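PDB 5HMN: AAC3-I from Uncultured bacterium, which probably transfers an acetyl group from acetyl-coenzyme A to aminoglycoside antibiotics, as a GNAT-fold acetyltransferase of the kind that confers resistance to them. Local coordinates for residues D52-L57 with A70-K75; R81-I86 with V119-A124. One frame throughout, in Å; residues are numbered along the deposited sequence.

Contact 1 of 2, residues D52-L57 with A70-K75; sequences DYFIAL and AAYELK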
loop_
_atom_site.group_PDB
_atom_site.type_symbol
_atom_site.label_atom_id
_atom_site.label_comp_id
_atom_site.label_asym_id
_atom_site.label_seq_id
_atom_site.Cartn_x
_atom_site.Cartn_y
_atom_site.Cartn_z
ATOM N N ASP C 52 -10.570 5.753 7.850
ATOM C CA ASP C 52 -10.834 4.349 8.147
ATOM C C ASP C 52 -9.601 3.454 8.051
ATOM O O ASP C 52 -9.535 2.406 8.698
ATOM C CB ASP C 52 -11.903 3.807 7.192
ATOM C CG ASP C 52 -13.205 4.571 7.281
ATOM O OD1 ASP C 52 -13.908 4.422 8.302
ATOM O OD2 ASP C 52 -13.529 5.315 6.331
ATOM N N TYR C 53 -8.635 3.859 7.235
ATOM C CA TYR C 53 -7.561 2.955 6.842
ATOM C C TYR C 53 -6.174 3.333 7.363
ATOM O O TYR C 53 -5.268 2.499 7.383
ATOM C CB TYR C 53 -7.518 2.849 5.315
ATOM C CG TYR C 53 -7.262 4.165 4.612
ATOM C CD1 TYR C 53 -5.974 4.555 4.273
ATOM C CD2 TYR C 53 -8.312 5.012 4.280
ATOM C CE1 TYR C 53 -5.737 5.754 3.629
ATOM C CE2 TYR C 53 -8.085 6.213 3.636
ATOM C CZ TYR C 53 -6.795 6.577 3.314
ATOM O OH TYR C 53 -6.567 7.770 2.672
ATOM N N PHE C 54 -5.996 4.584 7.782
ATOM C CA PHE C 54 -4.674 5.020 8.239
ATOM C C PHE C 54 -4.444 4.687 9.710
ATOM O O PHE C 54 -5.323 4.885 10.546
ATOM C CB PHE C 54 -4.488 6.524 8.010
ATOM C CG PHE C 54 -3.111 7.022 8.370
ATOM C CD1 PHE C 54 -2.013 6.680 7.599
ATOM C CD2 PHE C 54 -2.915 7.828 9.484
ATOM C CE1 PHE C 54 -0.743 7.133 7.921
ATOM C CE2 PHE C 54 -1.649 8.287 9.815
ATOM C CZ PHE C 54 -0.558 7.938 9.032
ATOM N N ILE C 55 -3.251 4.173 10.012
ATOM C CA ILE C 55 -2.874 3.830 11.379
ATOM C C ILE C 55 -1.513 4.433 11.729
ATOM O O ILE C 55 -0.521 4.205 11.035
ATOM C CB ILE C 55 -2.815 2.299 11.591
ATOM C CG1 ILE C 55 -4.183 1.664 11.325
ATOM C CG2 ILE C 55 -2.337 1.970 13.000
ATOM C CD1 ILE C 55 -4.190 0.151 11.426
ATOM N N ALA C 56 -1.473 5.204 12.809
ATOM C CA ALA C 56 -0.224 5.797 13.275
ATOM C C ALA C 56 0.045 5.403 14.719
ATOM O O ALA C 56 -0.767 5.673 15.599
ATOM C CB ALA C 56 -0.267 7.311 13.137
ATOM N N LEU C 57 1.181 4.753 14.956
ATOM C CA LEU C 57 1.559 4.337 16.303
ATOM C C LEU C 57 2.796 5.095 16.766
ATOM O O LEU C 57 3.721 5.327 15.989
ATOM C CB LEU C 57 1.829 2.828 16.358
ATOM C CG LEU C 57 0.723 1.886 15.882
ATOM C CD1 LEU C 57 1.152 0.437 16.056
ATOM C CD2 LEU C 57 -0.574 2.156 16.627
ATOM N N ALA C 70 3.808 3.979 10.824
ATOM C CA ALA C 70 2.687 4.419 9.998
ATOM C C ALA C 70 2.257 3.285 9.073
ATOM O O ALA C 70 3.091 2.687 8.389
ATOM C CB ALA C 70 3.062 5.651 9.193
ATOM N N ALA C 71 0.961 2.987 9.051
ATOM C CA ALA C 71 0.466 1.860 8.268
ATOM C C ALA C 71 -0.888 2.155 7.625
ATOM O O ALA C 71 -1.627 3.029 8.080
ATOM C CB ALA C 71 0.371 0.617 9.138
ATOM N N TYR C 72 -1.201 1.408 6.575
ATOM C CA TYR C 72 -2.462 1.565 5.854
ATOM C C TYR C 72 -3.200 0.238 5.807
ATOM O O TYR C 72 -2.628 -0.783 5.424
ATOM C CB TYR C 72 -2.214 2.078 4.432
ATOM C CG TYR C 72 -1.592 3.460 4.351
ATOM C CD1 TYR C 72 -0.217 3.628 4.396
ATOM C CD2 TYR C 72 -2.386 4.593 4.207
ATOM C CE1 TYR C 72 0.355 4.891 4.319
ATOM C CE2 TYR C 72 -1.825 5.855 4.127
ATOM C CZ TYR C 72 -0.455 5.998 4.185
ATOM O OH TYR C 72 0.107 7.253 4.103
ATOM N N GLU C 73 -4.469 0.241 6.207
ATOM C CA GLU C 73 -5.288 -0.954 6.064
ATOM C C GLU C 73 -5.874 -1.033 4.660
ATOM O O GLU C 73 -6.560 -0.115 4.208
ATOM C CB GLU C 73 -6.411 -0.981 7.098
ATOM C CG GLU C 73 -7.290 -2.219 6.987
ATOM C CD GLU C 73 -8.503 -2.166 7.898
ATOM O OE1 GLU C 73 -8.709 -1.129 8.564
ATOM O OE2 GLU C 73 -9.250 -3.164 7.944
ATOM N N LEU C 74 -5.602 -2.137 3.973
ATOM C CA LEU C 74 -6.082 -2.316 2.608
ATOM C C LEU C 74 -7.232 -3.312 2.563
ATOM O O LEU C 74 -7.016 -4.524 2.618
ATOM C CB LEU C 74 -4.939 -2.785 1.700
ATOM C CG LEU C 74 -4.082 -1.738 0.979
ATOM C CD1 LEU C 74 -3.614 -0.637 1.904
ATOM C CD2 LEU C 74 -2.893 -2.405 0.300
ATOM N N LYS C 75 -8.456 -2.801 2.473
ATOM C CA LYS C 75 -9.618 -3.668 2.345
ATOM C C LYS C 75 -9.679 -4.240 0.928
ATOM O O LYS C 75 -9.731 -3.500 -0.055
ATOM C CB LYS C 75 -10.901 -2.910 2.697
ATOM C CG LYS C 75 -11.778 -3.632 3.718
ATOM C CD LYS C 75 -12.119 -2.737 4.902
ATOM C CE LYS C 75 -12.774 -3.529 6.028
ATOM N NZ LYS C 75 -13.018 -2.694 7.241
#
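F54 and Y72 form a non-hydrogen-bonded pair of an antiparallel sheet, and their rings meet edge to face. F54 leaves the backbone with CG anti to its N (chi1 -176°), which swings the ring across toward the neighbouring strand. From CB outward, CD1 lies over the Y72 face, 3.6 Å from its CE2, and also looks back at the carbonyl of A71; CE1 is 3.9 Å from CZ and OH of Y72 and reaches CB of A70 at 4.3 Å. The ring planes stand at 61°. Y53 and Y72 run alongside each other and meet at their edges, CD1 of Y53 to CD2 of Y72 at 3.6 Å. The Y72 hydroxyl hydrogen-bonds to the carbonyl of K75 in the second subunit, and the Y53 rings of both subunits stack. Between the backbones, E73 N gives Y53 O a nearly straight hydrogen bond of 2.7 Å, while I55 and A71 exchange two hydrogen bonds. On the other face, I55 packs against A71 and, on helix 100-115, against L108 and R115; R115 also forms a salt bridge with E73. This is the β-hairpin of strands 54-61 and 64-75 in the central GNAT sheet.

Contact 2 of 2, residues R81-I86 with V119-A124; sequences RSEIYI and VIFVQA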
loop_
_atom_site.group_PDB
_atom_site.type_symbol
_atom_site.label_atom_id
_atom_site.label_comp_id
_atom_site.label_asym_id
_atom_site.label_seq_id
_atom_site.Cartn_x
_atom_site.Cartn_y
_atom_site.Cartn_z
ATOM N N ARG C 81 -11.797 -9.437 3.055
ATOM C CA ARG C 81 -10.655 -9.513 3.953
ATOM C C ARG C 81 -9.827 -8.245 3.824
ATOM O O ARG C 81 -10.032 -7.455 2.906
ATOM C CB ARG C 81 -9.801 -10.741 3.641
ATOM C CG ARG C 81 -9.115 -10.678 2.291
ATOM C CD ARG C 81 -8.531 -12.021 1.890
ATOM N NE ARG C 81 -7.782 -11.927 0.642
ATOM C CZ ARG C 81 -7.341 -12.973 -0.046
ATOM N NH1 ARG C 81 -7.579 -14.200 0.391
ATOM N NH2 ARG C 81 -6.667 -12.792 -1.173
ATOM N N SER C 82 -8.892 -8.048 4.742
ATOM C CA SER C 82 -8.047 -6.866 4.685
ATOM C C SER C 82 -6.620 -7.187 5.104
ATOM O O SER C 82 -6.375 -8.124 5.865
ATOM C CB SER C 82 -8.624 -5.752 5.565
ATOM O OG SER C 82 -8.599 -6.106 6.936
ATOM N N GLU C 83 -5.678 -6.410 4.586
ATOM C CA GLU C 83 -4.283 -6.511 4.984
ATOM C C GLU C 83 -3.763 -5.149 5.414
ATOM O O GLU C 83 -4.222 -4.118 4.915
ATOM C CB GLU C 83 -3.419 -7.042 3.842
ATOM C CG GLU C 83 -4.139 -7.941 2.868
ATOM C CD GLU C 83 -3.314 -8.196 1.622
ATOM O OE1 GLU C 83 -2.369 -7.422 1.364
ATOM O OE2 GLU C 83 -3.614 -9.169 0.900
ATOM N N ILE C 84 -2.799 -5.152 6.325
ATOM C CA ILE C 84 -2.211 -3.907 6.805
ATOM C C ILE C 84 -0.816 -3.737 6.216
ATOM O O ILE C 84 0.050 -4.601 6.361
ATOM C CB ILE C 84 -2.149 -3.858 8.341
ATOM C CG1 ILE C 84 -3.552 -3.988 8.935
ATOM C CG2 ILE C 84 -1.493 -2.566 8.813
ATOM C CD1 ILE C 84 -3.570 -3.967 10.444
ATOM N N TYR C 85 -0.617 -2.625 5.522
ATOM C CA TYR C 85 0.672 -2.316 4.927
ATOM C C TYR C 85 1.462 -1.348 5.806
ATOM O O TYR C 85 1.085 -0.190 5.961
ATOM C CB TYR C 85 0.472 -1.733 3.526
ATOM C CG TYR C 85 1.740 -1.285 2.836
ATOM C CD1 TYR C 85 2.869 -2.091 2.818
ATOM C CD2 TYR C 85 1.796 -0.068 2.178
ATOM C CE1 TYR C 85 4.025 -1.687 2.178
ATOM C CE2 TYR C 85 2.946 0.345 1.536
ATOM C CZ TYR C 85 4.059 -0.469 1.538
ATOM O OH TYR C 85 5.211 -0.064 0.896
ATOM N N ILE C 86 2.553 -1.831 6.386
ATOM C CA ILE C 86 3.478 -0.956 7.093
ATOM C C ILE C 86 4.244 -0.100 6.091
ATOM O O ILE C 86 5.026 -0.615 5.286
ATOM C CB ILE C 86 4.474 -1.753 7.954
ATOM C CG1 ILE C 86 3.725 -2.574 9.007
ATOM C CG2 ILE C 86 5.466 -0.815 8.617
ATOM C CD1 ILE C 86 4.637 -3.357 9.946
ATOM N N VAL C 119 -3.412 -10.456 7.705
ATOM C CA VAL C 119 -1.967 -10.398 7.517
ATOM C C VAL C 119 -1.438 -8.961 7.536
ATOM O O VAL C 119 -2.139 -8.007 7.195
ATOM C CB VAL C 119 -1.548 -11.095 6.188
ATOM C CG1 VAL C 119 -1.954 -10.260 4.989
ATOM C CG2 VAL C 119 -0.052 -11.391 6.162
ATOM N N ILE C 120 -0.196 -8.819 7.977
ATOM C CA ILE C 120 0.511 -7.554 7.900
ATOM C C ILE C 120 1.713 -7.739 6.986
ATOM O O ILE C 120 2.444 -8.720 7.115
ATOM C CB ILE C 120 0.967 -7.077 9.293
ATOM C CG1 ILE C 120 -0.247 -6.839 10.195
ATOM C CG2 ILE C 120 1.814 -5.816 9.177
ATOM C CD1 ILE C 120 0.120 -6.525 11.642
ATOM N N PHE C 121 1.916 -6.822 6.047
ATOM C CA PHE C 121 3.088 -6.931 5.187
ATOM C C PHE C 121 3.858 -5.616 5.111
ATOM O O PHE C 121 3.321 -4.533 5.370
ATOM C CB PHE C 121 2.699 -7.432 3.788
ATOM C CG PHE C 121 1.913 -6.443 2.971
ATOM C CD1 PHE C 121 2.534 -5.692 1.988
ATOM C CD2 PHE C 121 0.554 -6.278 3.175
ATOM C CE1 PHE C 121 1.815 -4.787 1.224
ATOM C CE2 PHE C 121 -0.171 -5.370 2.420
ATOM C CZ PHE C 121 0.463 -4.624 1.441
ATOM N N VAL C 122 5.139 -5.729 4.794
ATOM C CA VAL C 122 6.022 -4.575 4.765
ATOM C C VAL C 122 7.176 -4.837 3.805
ATOM O O VAL C 122 7.726 -5.939 3.762
ATOM C CB VAL C 122 6.564 -4.235 6.179
ATOM C CG1 VAL C 122 7.243 -5.445 6.806
ATOM C CG2 VAL C 122 7.518 -3.050 6.130
ATOM N N GLN C 123 7.515 -3.832 3.006
ATOM C CA GLN C 123 8.652 -3.929 2.105
ATOM C C GLN C 123 9.920 -3.514 2.829
ATOM O O GLN C 123 9.957 -2.487 3.503
ATOM C CB GLN C 123 8.452 -3.057 0.865
ATOM C CG GLN C 123 7.268 -3.434 0.001
ATOM C CD GLN C 123 7.254 -2.672 -1.311
ATOM O OE1 GLN C 123 8.305 -2.288 -1.829
ATOM N NE2 GLN C 123 6.062 -2.441 -1.853
ATOM N N ALA C 124 10.961 -4.322 2.693
ATOM C CA ALA C 124 12.251 -3.977 3.262
ATOM C C ALA C 124 13.225 -3.625 2.151
ATOM O O ALA C 124 13.424 -4.402 1.216
ATOM C CB ALA C 124 12.791 -5.118 4.103
HETATM O O HOH W 1 6.926 -1.009 3.581
#
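Y85 and F121 are paired in register on parallel strands, yet their first torsions differ: CG of Y85 is anti to the backbone N (chi1 176°), whereas CG of F121 stands between N and the carbonyl carbon (chi1 70°), leaning its ring back over the neighbouring strand. The pair belongs to the β-α-β unit of the GNAT fold, strand 82-91, helix 100-115 and strand 119-124. The ring planes are only 20° apart but slid, so they barely overlap; CD1 of Y85 comes 3.3 Å from CE1 of F121, and CA of Y85 lies over one F121 face. OE1 of E83 approaches CE2 of F121 at 3.2 Å, with the carboxylate nearly perpendicular to the ring; OE2 is hydrogen-bonded to OH of Y118. On the opposite sheet face, CG1 of I86 meets CG2 of I120, and CB of I86 lies 3.7 Å from CB of V122, which also lines the coenzyme A pocket. Three backbone hydrogen bonds bind the strands: I84 N to V119 O, F121 N to I84 O at 2.9 Å, and I86 N to F121 O. One water bridges them, donating to I86 O at 2.6 Å and accepting from Q123 N at 2.9 Å.

How the contacts relate
From the N terminus, the chain reaches strand 54-61 after helix 42-49, turns, and comes back along strand 64-75, so contact 1 closes a short hairpin loop. A further turn leads into strand 82-91; helix 100-115 then crosses one face of the sheet before strand 119-124 lies down parallel, closing contact 2 over a longer excursion. The two loops follow in series, neither nested nor crossed. They join directly through neighbouring strands 64-75 and 82-91: Y72 O and Y85 N lie 2.7 Å apart, a probable hydrogen bond. Together they tie four consecutive strands into one sheet, which continues through strand 119-124 into the second subunit.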